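Long-range contacts in nuclease (Salmonella phage SETP3, PDB 4QBN), which probably acts as a magnesium-dependent nuclease, hydrolysing ester bonds in nucleic acids through a compact virus-type replication-repair (VRR-NUC) domain: residues A[9-14]-A[83-88]; A[20-25]-A[34-39]; A[46-51]-A[77-82]. All coordinates share one frame; numbering follows the deposited sequence.

Contact 1: A[9-14]-A[83-88]; sequences KYAKER and KQVDKL. With SO4 (sulfate ion), chain D.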
loop_
_atom_site.group_PDB
_atom_site.type_symbol
_atom_site.label_atom_id
_atom_site.label_comp_id
_atom_site.label_asym_id
_atom_site.label_seq_id
_atom_site.Cartn_x
_atom_site.Cartn_y
_atom_site.Cartn_z
ATOM N N LYS A 9 6.124 15.808 -6.649
ATOM C CA LYS A 9 6.123 16.697 -5.503
ATOM C C LYS A 9 4.806 17.457 -5.377
ATOM O O LYS A 9 4.319 17.706 -4.273
ATOM C CB LYS A 9 7.266 17.669 -5.605
ATOM C CG LYS A 9 7.319 18.730 -4.514
ATOM C CD LYS A 9 8.630 19.537 -4.673
ATOM C CE LYS A 9 8.455 21.049 -4.490
ATOM N NZ LYS A 9 8.251 21.467 -3.069
ATOM N N TYR A 10 4.242 17.868 -6.500
ATOM C CA TYR A 10 2.971 18.608 -6.457
ATOM C C TYR A 10 1.868 17.722 -5.961
ATOM O O TYR A 10 1.002 18.121 -5.145
ATOM C CB TYR A 10 2.634 19.095 -7.859
ATOM C CG TYR A 10 1.338 19.820 -7.969
ATOM C CD1 TYR A 10 1.201 21.107 -7.489
ATOM C CD2 TYR A 10 0.256 19.224 -8.598
ATOM C CE1 TYR A 10 0.021 21.799 -7.634
ATOM C CE2 TYR A 10 -0.954 19.914 -8.750
ATOM C CZ TYR A 10 -1.057 21.176 -8.261
ATOM O OH TYR A 10 -2.258 21.847 -8.417
ATOM N N ALA A 11 1.879 16.490 -6.459
ATOM C CA ALA A 11 0.874 15.546 -6.043
ATOM C C ALA A 11 1.007 15.334 -4.519
ATOM O O ALA A 11 0.011 15.300 -3.754
ATOM C CB ALA A 11 1.022 14.191 -6.809
ATOM N N LYS A 12 2.228 15.141 -4.071
ATOM C CA LYS A 12 2.425 14.903 -2.644
ATOM C C LYS A 12 1.862 16.052 -1.847
ATOM O O LYS A 12 1.165 15.848 -0.861
ATOM C CB LYS A 12 3.929 14.716 -2.333
ATOM C CG LYS A 12 4.249 14.639 -0.846
ATOM C CD LYS A 12 5.720 14.187 -0.664
ATOM C CE LYS A 12 6.078 13.961 0.775
ATOM N NZ LYS A 12 6.058 15.253 1.478
ATOM N N GLU A 13 2.161 17.283 -2.265
ATOM C CA GLU A 13 1.651 18.471 -1.557
ATOM C C GLU A 13 0.131 18.633 -1.544
ATOM O O GLU A 13 -0.473 18.995 -0.521
ATOM C CB GLU A 13 2.313 19.729 -2.149
ATOM C CG GLU A 13 3.835 19.776 -1.855
ATOM C CD GLU A 13 4.568 20.910 -2.562
ATOM O OE1 GLU A 13 4.099 21.371 -3.648
ATOM O OE2 GLU A 13 5.642 21.317 -2.043
ATOM N N ARG A 14 -0.496 18.367 -2.683
ATOM C CA ARG A 14 -1.964 18.403 -2.769
ATOM C C ARG A 14 -2.606 17.362 -1.865
ATOM O O ARG A 14 -3.598 17.655 -1.202
ATOM C CB ARG A 14 -2.417 18.161 -4.204
ATOM C CG ARG A 14 -2.007 19.298 -5.165
ATOM C CD ARG A 14 -3.045 20.455 -5.330
ATOM N NE ARG A 14 -4.424 20.236 -4.822
ATOM C CZ ARG A 14 -5.550 20.198 -5.559
ATOM N NH1 ARG A 14 -5.514 20.331 -6.880
ATOM N NH2 ARG A 14 -6.732 20.026 -4.967
ATOM N N LYS A 83 -2.084 19.264 -14.292
ATOM C CA LYS A 83 -3.512 19.295 -14.577
ATOM C C LYS A 83 -4.150 17.942 -14.246
ATOM O O LYS A 83 -5.282 17.877 -13.707
ATOM C CB LYS A 83 -3.727 19.686 -16.047
ATOM C CG LYS A 83 -5.155 20.018 -16.414
ATOM C CD LYS A 83 -5.151 20.879 -17.661
ATOM C CE LYS A 83 -6.568 21.359 -18.031
ATOM N NZ LYS A 83 -7.437 20.275 -18.633
ATOM N N GLN A 84 -3.451 16.852 -14.543
ATOM C CA GLN A 84 -4.005 15.545 -14.245
ATOM C C GLN A 84 -4.125 15.314 -12.765
ATOM O O GLN A 84 -5.007 14.596 -12.327
ATOM C CB GLN A 84 -3.209 14.408 -14.908
ATOM C CG GLN A 84 -3.521 14.375 -16.432
ATOM C CD GLN A 84 -2.808 13.268 -17.168
ATOM O OE1 GLN A 84 -1.808 12.756 -16.707
ATOM N NE2 GLN A 84 -3.295 12.935 -18.362
ATOM N N VAL A 85 -3.197 15.861 -11.973
ATOM C CA VAL A 85 -3.326 15.726 -10.526
ATOM C C VAL A 85 -4.592 16.446 -10.058
ATOM O O VAL A 85 -5.401 15.939 -9.243
ATOM C CB VAL A 85 -2.082 16.331 -9.803
ATOM C CG1 VAL A 85 -2.291 16.424 -8.282
ATOM C CG2 VAL A 85 -0.844 15.479 -10.105
ATOM N N ASP A 86 -4.759 17.652 -10.554
ATOM C CA ASP A 86 -5.942 18.462 -10.201
ATOM C C ASP A 86 -7.265 17.770 -10.602
ATOM O O ASP A 86 -8.215 17.741 -9.796
ATOM C CB ASP A 86 -5.859 19.836 -10.858
ATOM C CG ASP A 86 -4.700 20.688 -10.314
ATOM O OD1 ASP A 86 -4.309 20.533 -9.119
ATOM O OD2 ASP A 86 -4.180 21.522 -11.091
ATOM N N LYS A 87 -7.308 17.173 -11.801
ATOM C CA LYS A 87 -8.530 16.466 -12.266
ATOM C C LYS A 87 -8.796 15.230 -11.486
ATOM O O LYS A 87 -9.937 14.869 -11.278
ATOM C CB LYS A 87 -8.459 16.081 -13.725
ATOM C CG LYS A 87 -8.613 17.214 -14.610
ATOM C CD LYS A 87 -8.489 16.714 -16.027
ATOM C CE LYS A 87 -8.579 17.857 -16.985
ATOM N NZ LYS A 87 -8.520 17.400 -18.402
ATOM N N LEU A 88 -7.739 14.524 -11.101
ATOM C CA LEU A 88 -7.926 13.323 -10.281
ATOM C C LEU A 88 -8.617 13.690 -8.957
ATOM O O LEU A 88 -9.583 13.040 -8.500
ATOM C CB LEU A 88 -6.567 12.645 -10.036
ATOM C CG LEU A 88 -6.548 11.559 -8.976
ATOM C CD1 LEU A 88 -7.455 10.394 -9.445
ATOM C CD2 LEU A 88 -5.054 11.127 -8.735
HETATM S S SO4 D . 0.798 20.856 -16.909
HETATM O O1 SO4 D . 0.903 20.595 -18.351
HETATM O O2 SO4 D . 1.895 20.102 -16.212
HETATM O O3 SO4 D . 0.853 22.285 -16.596
HETATM O O4 SO4 D . -0.543 20.481 -16.477
HETATM O O HOH W 1 -8.389 19.651 -7.962
#

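Contact 2: A[20-25]-A[34-39]; sequences GLVRKL and PDLLVI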
loop_
_atom_site.group_PDB
_atom_site.type_symbol
_atom_site.label_atom_id
_atom_site.label_comp_id
_atom_site.label_asym_id
_atom_site.label_seq_id
_atom_site.Cartn_x
_atom_site.Cartn_y
_atom_site.Cartn_z
ATOM N N GLY A 20 -3.839 13.814 3.846
ATOM C CA GLY A 20 -3.334 12.485 3.433
ATOM C C GLY A 20 -1.897 12.208 3.900
ATOM O O GLY A 20 -1.156 13.127 4.224
ATOM N N LEU A 21 -1.522 10.930 3.960
ATOM C CA LEU A 21 -0.136 10.542 4.293
ATOM C C LEU A 21 0.386 10.050 2.969
ATOM O O LEU A 21 -0.305 9.271 2.321
ATOM C CB LEU A 21 -0.184 9.371 5.264
ATOM C CG LEU A 21 1.194 8.936 5.792
ATOM C CD1 LEU A 21 1.808 10.044 6.644
ATOM C CD2 LEU A 21 0.984 7.700 6.636
ATOM N N VAL A 22 1.569 10.471 2.548
ATOM C CA VAL A 22 2.074 9.996 1.245
ATOM C C VAL A 22 3.377 9.246 1.446
ATOM O O VAL A 22 4.243 9.747 2.168
ATOM C CB VAL A 22 2.342 11.159 0.313
ATOM C CG1 VAL A 22 2.909 10.645 -1.065
ATOM C CG2 VAL A 22 1.016 11.918 0.101
ATOM N N ARG A 23 3.537 8.069 0.816
ATOM C CA ARG A 23 4.811 7.307 0.957
ATOM C C ARG A 23 5.277 6.879 -0.443
ATOM O O ARG A 23 4.428 6.534 -1.266
ATOM C CB ARG A 23 4.602 6.026 1.774
ATOM C CG ARG A 23 4.231 6.330 3.275
ATOM C CD ARG A 23 5.517 6.762 3.941
ATOM N NE ARG A 23 5.339 7.090 5.379
ATOM C CZ ARG A 23 5.163 8.334 5.853
ATOM N NH1 ARG A 23 5.072 9.374 5.026
ATOM N NH2 ARG A 23 5.073 8.526 7.177
ATOM N N LYS A 24 6.585 6.877 -0.652
ATOM C CA LYS A 24 7.172 6.326 -1.897
ATOM C C LYS A 24 7.349 4.817 -1.729
ATOM O O LYS A 24 8.140 4.343 -0.924
ATOM C CB LYS A 24 8.475 7.014 -2.231
ATOM C CG LYS A 24 8.327 8.509 -2.557
ATOM C CD LYS A 24 9.723 9.141 -2.836
ATOM C CE LYS A 24 9.667 10.675 -2.918
ATOM N NZ LYS A 24 10.994 11.312 -3.328
ATOM N N LEU A 25 6.641 4.058 -2.553
ATOM C CA LEU A 25 6.498 2.622 -2.376
ATOM C C LEU A 25 7.473 1.861 -3.184
ATOM O O LEU A 25 7.863 2.287 -4.277
ATOM C CB LEU A 25 5.071 2.236 -2.807
ATOM C CG LEU A 25 4.353 1.209 -2.016
ATOM C CD1 LEU A 25 4.363 1.663 -0.576
ATOM C CD2 LEU A 25 2.954 1.144 -2.621
ATOM N N PRO A 34 3.309 0.756 -7.506
ATOM C CA PRO A 34 2.948 2.159 -7.802
ATOM C C PRO A 34 3.898 3.157 -7.117
ATOM O O PRO A 34 4.384 2.915 -6.007
ATOM C CB PRO A 34 1.533 2.277 -7.182
ATOM C CG PRO A 34 0.949 0.855 -7.424
ATOM C CD PRO A 34 2.144 -0.093 -7.182
ATOM N N ASP A 35 4.180 4.285 -7.773
ATOM C CA ASP A 35 5.149 5.244 -7.200
ATOM C C ASP A 35 4.736 5.747 -5.828
ATOM O O ASP A 35 5.615 5.920 -4.931
ATOM C CB ASP A 35 5.338 6.453 -8.128
ATOM C CG ASP A 35 5.974 6.068 -9.428
ATOM O OD1 ASP A 35 6.963 5.294 -9.339
ATOM O OD2 ASP A 35 5.497 6.522 -10.512
ATOM N N LEU A 36 3.440 6.056 -5.652
ATOM C CA LEU A 36 2.991 6.642 -4.383
ATOM C C LEU A 36 1.894 5.838 -3.728
ATOM O O LEU A 36 0.962 5.365 -4.410
ATOM C CB LEU A 36 2.436 8.063 -4.619
ATOM C CG LEU A 36 3.400 9.093 -5.176
ATOM C CD1 LEU A 36 2.666 10.418 -5.389
ATOM C CD2 LEU A 36 4.557 9.357 -4.142
ATOM N N LEU A 37 1.981 5.656 -2.409
ATOM C CA LEU A 37 0.819 5.163 -1.615
ATOM C C LEU A 37 0.274 6.409 -0.932
ATOM O O LEU A 37 1.066 7.180 -0.358
ATOM C CB LEU A 37 1.346 4.165 -0.565
ATOM C CG LEU A 37 0.331 3.824 0.548
ATOM C CD1 LEU A 37 -0.902 3.077 -0.011
ATOM C CD2 LEU A 37 1.082 3.004 1.609
ATOM N N VAL A 38 -1.039 6.609 -1.011
ATOM C CA VAL A 38 -1.661 7.815 -0.489
ATOM C C VAL A 38 -2.743 7.305 0.434
ATOM O O VAL A 38 -3.651 6.581 0.005
ATOM C CB VAL A 38 -2.303 8.673 -1.605
ATOM C CG1 VAL A 38 -2.874 9.949 -1.037
ATOM C CG2 VAL A 38 -1.211 9.045 -2.653
ATOM N N ILE A 39 -2.659 7.691 1.698
ATOM C CA ILE A 39 -3.700 7.264 2.670
ATOM C C ILE A 39 -4.465 8.524 3.040
ATOM O O ILE A 39 -3.879 9.398 3.675
ATOM C CB ILE A 39 -3.088 6.698 3.980
ATOM C CG1 ILE A 39 -1.978 5.649 3.747
ATOM C CG2 ILE A 39 -4.242 6.161 4.919
ATOM C CD1 ILE A 39 -2.450 4.380 3.328
HETATM O O HOH W 2 8.209 5.000 -5.416
#

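Contact 3: A[46-51]-A[77-82]; sequences WFVEVK and FVVGSF. With SO4 (sulfate ion), chain D.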
loop_
_atom_site.group_PDB
_atom_site.type_symbol
_atom_site.label_atom_id
_atom_site.label_comp_id
_atom_site.label_asym_id
_atom_site.label_seq_id
_atom_site.Cartn_x
_atom_site.Cartn_y
_atom_site.Cartn_z
ATOM N N TRP A 46 -5.236 5.249 -2.051
ATOM C CA TRP A 46 -4.996 5.412 -3.515
ATOM C C TRP A 46 -3.578 4.993 -3.780
ATOM O O TRP A 46 -2.678 5.280 -2.975
ATOM C CB TRP A 46 -5.129 6.873 -3.953
ATOM C CG TRP A 46 -6.566 7.417 -4.042
ATOM C CD1 TRP A 46 -7.719 6.777 -3.693
ATOM C CD2 TRP A 46 -6.930 8.718 -4.467
ATOM N NE1 TRP A 46 -8.833 7.602 -3.942
ATOM C CE2 TRP A 46 -8.356 8.801 -4.427
ATOM C CE3 TRP A 46 -6.173 9.825 -4.939
ATOM C CZ2 TRP A 46 -9.069 9.947 -4.845
ATOM C CZ3 TRP A 46 -6.901 10.981 -5.368
ATOM C CH2 TRP A 46 -8.318 11.020 -5.305
ATOM N N PHE A 47 -3.379 4.374 -4.925
ATOM C CA PHE A 47 -2.032 4.066 -5.377
ATOM C C PHE A 47 -1.863 4.918 -6.605
ATOM O O PHE A 47 -2.679 4.858 -7.509
ATOM C CB PHE A 47 -1.968 2.578 -5.752
ATOM C CG PHE A 47 -2.174 1.689 -4.546
ATOM C CD1 PHE A 47 -1.071 1.376 -3.740
ATOM C CD2 PHE A 47 -3.417 1.196 -4.234
ATOM C CE1 PHE A 47 -1.253 0.586 -2.611
ATOM C CE2 PHE A 47 -3.630 0.398 -3.097
ATOM C CZ PHE A 47 -2.505 0.086 -2.280
ATOM N N VAL A 48 -0.814 5.703 -6.640
ATOM C CA VAL A 48 -0.676 6.674 -7.739
ATOM C C VAL A 48 0.658 6.507 -8.463
ATOM O O VAL A 48 1.719 6.537 -7.843
ATOM C CB VAL A 48 -0.798 8.122 -7.196
ATOM C CG1 VAL A 48 -0.569 9.126 -8.364
ATOM C CG2 VAL A 48 -2.199 8.295 -6.621
ATOM N N GLU A 49 0.613 6.359 -9.800
ATOM C CA GLU A 49 1.823 6.208 -10.563
ATOM C C GLU A 49 2.081 7.559 -11.216
ATOM O O GLU A 49 1.153 8.136 -11.722
ATOM C CB GLU A 49 1.606 5.141 -11.644
ATOM C CG GLU A 49 2.833 4.982 -12.537
ATOM C CD GLU A 49 3.971 4.108 -11.906
ATOM O OE1 GLU A 49 3.800 3.605 -10.767
ATOM O OE2 GLU A 49 5.057 3.969 -12.533
ATOM N N VAL A 50 3.301 8.080 -11.180
ATOM C CA VAL A 50 3.536 9.398 -11.740
ATOM C C VAL A 50 4.463 9.327 -12.936
ATOM O O VAL A 50 5.521 8.680 -12.855
ATOM C CB VAL A 50 4.144 10.334 -10.677
ATOM C CG1 VAL A 50 4.393 11.700 -11.304
ATOM C CG2 VAL A 50 3.231 10.410 -9.478
ATOM N N LYS A 51 4.083 9.966 -14.048
ATOM C CA LYS A 51 4.901 9.964 -15.257
ATOM C C LYS A 51 5.327 11.374 -15.644
ATOM O O LYS A 51 4.816 12.365 -15.124
ATOM C CB LYS A 51 4.122 9.356 -16.425
ATOM C CG LYS A 51 3.624 7.907 -16.158
ATOM C CD LYS A 51 4.758 6.975 -15.666
ATOM C CE LYS A 51 5.566 6.592 -16.865
ATOM N NZ LYS A 51 6.635 5.535 -16.722
ATOM N N PHE A 77 -4.211 5.028 -9.978
ATOM C CA PHE A 77 -4.363 6.161 -10.925
ATOM C C PHE A 77 -3.039 6.491 -11.493
ATOM O O PHE A 77 -2.054 6.295 -10.841
ATOM C CB PHE A 77 -4.874 7.395 -10.181
ATOM C CG PHE A 77 -6.200 7.154 -9.541
ATOM C CD1 PHE A 77 -7.334 6.935 -10.322
ATOM C CD2 PHE A 77 -6.311 7.097 -8.156
ATOM C CE1 PHE A 77 -8.578 6.676 -9.742
ATOM C CE2 PHE A 77 -7.560 6.877 -7.577
ATOM C CZ PHE A 77 -8.680 6.665 -8.372
ATOM N N VAL A 78 -3.011 6.997 -12.736
ATOM C CA VAL A 78 -1.735 7.404 -13.353
ATOM C C VAL A 78 -1.835 8.883 -13.690
ATOM O O VAL A 78 -2.855 9.315 -14.246
ATOM C CB VAL A 78 -1.499 6.652 -14.675
ATOM C CG1 VAL A 78 -0.146 7.102 -15.269
ATOM C CG2 VAL A 78 -1.528 5.115 -14.416
ATOM N N VAL A 79 -0.840 9.677 -13.296
ATOM C CA VAL A 79 -0.903 11.109 -13.596
ATOM C C VAL A 79 0.406 11.540 -14.197
ATOM O O VAL A 79 1.442 11.004 -13.885
ATOM C CB VAL A 79 -1.212 11.961 -12.348
ATOM C CG1 VAL A 79 -2.644 11.635 -11.794
ATOM C CG2 VAL A 79 -0.142 11.770 -11.302
ATOM N N GLY A 80 0.363 12.494 -15.092
ATOM C CA GLY A 80 1.606 12.872 -15.734
ATOM C C GLY A 80 1.732 14.343 -15.948
ATOM O O GLY A 80 2.544 14.807 -16.755
ATOM N N SER A 81 0.912 15.115 -15.262
ATOM C CA SER A 81 1.014 16.565 -15.402
ATOM C C SER A 81 0.313 17.144 -14.210
ATOM O O SER A 81 -0.461 16.465 -13.561
ATOM C CB SER A 81 0.307 17.060 -16.681
ATOM O OG SER A 81 -1.103 16.776 -16.567
ATOM N N PHE A 82 0.546 18.426 -13.940
ATOM C CA PHE A 82 -0.157 19.078 -12.822
ATOM C C PHE A 82 -1.670 19.068 -13.042
ATOM O O PHE A 82 -2.463 18.944 -12.094
ATOM C CB PHE A 82 0.273 20.534 -12.682
ATOM C CG PHE A 82 1.615 20.713 -12.000
ATOM C CD1 PHE A 82 2.719 19.972 -12.396
ATOM C CD2 PHE A 82 1.772 21.638 -10.977
ATOM C CE1 PHE A 82 3.983 20.150 -11.787
ATOM C CE2 PHE A 82 3.029 21.811 -10.358
ATOM C CZ PHE A 82 4.125 21.057 -10.770
HETATM S S SO4 D . 0.798 20.856 -16.909
HETATM O O1 SO4 D . 0.903 20.595 -18.351
HETATM O O2 SO4 D . 1.895 20.102 -16.212
HETATM O O3 SO4 D . 0.853 22.285 -16.596
HETATM O O4 SO4 D . -0.543 20.481 -16.477
#

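Contact 1: A[9-14]-A[83-88]
D86 reaches across to Y10 and R14. Its CB lies 4.0 Å from R14 NH1, and CG, anti to the carbonyl carbon (chi1 -66°), carries the carboxylate to the tyrosine, 3.3 Å from Y10 OH. Y10 OH donates to the syn lone pair of OD1 at 2.5 Å, the ring plane standing steeply against the carboxylate. R14 NH1 makes a salt bridge to the same oxygen at 2.6 Å, a weak bond with its N-H poorly aimed (128°). OD2 lies 3.3 Å from Y10 OH. Two donors on one oxygen would probably favour the ionised aspartate. A bend in the R14 chain brings its guanidinium round to OD1, while its CG lies over one face of the Y10 ring. Water 1 links R14 NH1 to D86 O.

Deeper in, V85 CG1 touches Y10 CE2 at 3.8 Å and CG2 meets the A11 methyl; small A11 lets branched valine fit between the helices. The axes of 9-14 and 83-88 approach to 10.0 Å, inclined by 27° and pointing broadly the same way, and V85 also rests on V79. Such a helix pair on one face of a mixed sheet is expected in the PD-(D/E)XK nuclease fold.

Contact 2: A[20-25]-A[34-39]
V22 and L36 meet on the face of the sheet turned to helix 3-17, V22 CG1 lying 3.7 Å from L36 CD2. The two strands run antiparallel. L21 with I39 and R23 with L37 are hydrogen-bonded pairs, each joined by two backbone bonds, while V22-V38 and K24-L36 are non-hydrogen-bonded pairs. On the other face the L25 side chain crosses that of L37, L25 CD1 3.9 Å from L37 CB. Beta-branched and leucine side chains suit this part because both faces are covered, one by F15 and the other partly by F69 of the second subunit. At buried L25 the sheet continues into that subunit.

Looser is exposed K24, whose extended aliphatic stem packs beside L36 while the ammonium reaches outward. The bond from L25 N to D35 O is also long, 3.2 Å, and 48° out of the carbonyl plane. D35 and L36 form a classic beta bulge in the pairing with strand 44-50.

R23 bridges to E65 of the second subunit. Backbone bonds thus fix the register and apolar side chains pack both faces, while D35 OD2 accepts from V50 N; P34-D35 is consistent with the PD of the PD-(D/E)XK signature, so a place at the active site is only inferred.

Contact 3: A[46-51]-A[77-82]
F77 drives the edge of its ring into one face of the W46 indole, a T-shaped pair with planes 70° apart and centroids of the phenyl and five-membered rings separated by 4.9 Å. F77 CE2 is the bump, 3.7 Å from W46 CD2, and L88 packs against both aromatics. Farther along the same side, V79 CG2 projects into the notch between two valines, 4.0 Å from V48 CG1 and 4.1 Å from V50 CG2. Beta-branched residues fill such notches well, being broad near the backbone.

Beneath them four backbone bonds, from F77 N, E49 N, V79 N and K51 N, join the parallel strands of a beta-alpha-beta unit whose helix 60-71 covers the opposite face. E49-V50-K51, together with P34-D35, fits the PD-(D/E)XK signature, consistent with an active site here.

On this opposite face V78 CG1 nestles against K51 CG at 4.0 Å. Of the E49 side chain, CB is what meets V78 CG2; a bend at chi2 (80°) turns the carboxylate away, where OE1 accepts from D35 N. G80 CA makes a CA-H...O contact with K51 O. S81 OG caps helix 82-92 at Q84 N, and F82 N donates to sulfate O2 at 3.1 Å, an ion probably from the crystallisation liquor.

In the fold
From the N terminus, helix 3-17 supplies the first half of contact 1 and then leads directly into strand 21-27. Contact 2 closes the shortest loop, the hairpin with strand 36-40. The chain turns into strand 44-50, passes through helix 60-71 and returns as strand 75-79, where contact 3 closes. Helix 82-92 follows at once and completes contact 1, whose loop therefore encloses both of the others; contacts 2 and 3 lie in series and do not cross. Neighbouring strands 36-40 and 44-50 join contacts 2 and 3 into one sheet, with D35 OD2 2.8 Å from V50 N. Contact 1 meets contact 3 through L88 against F77 and W46, and contact 2 through K12 against V22.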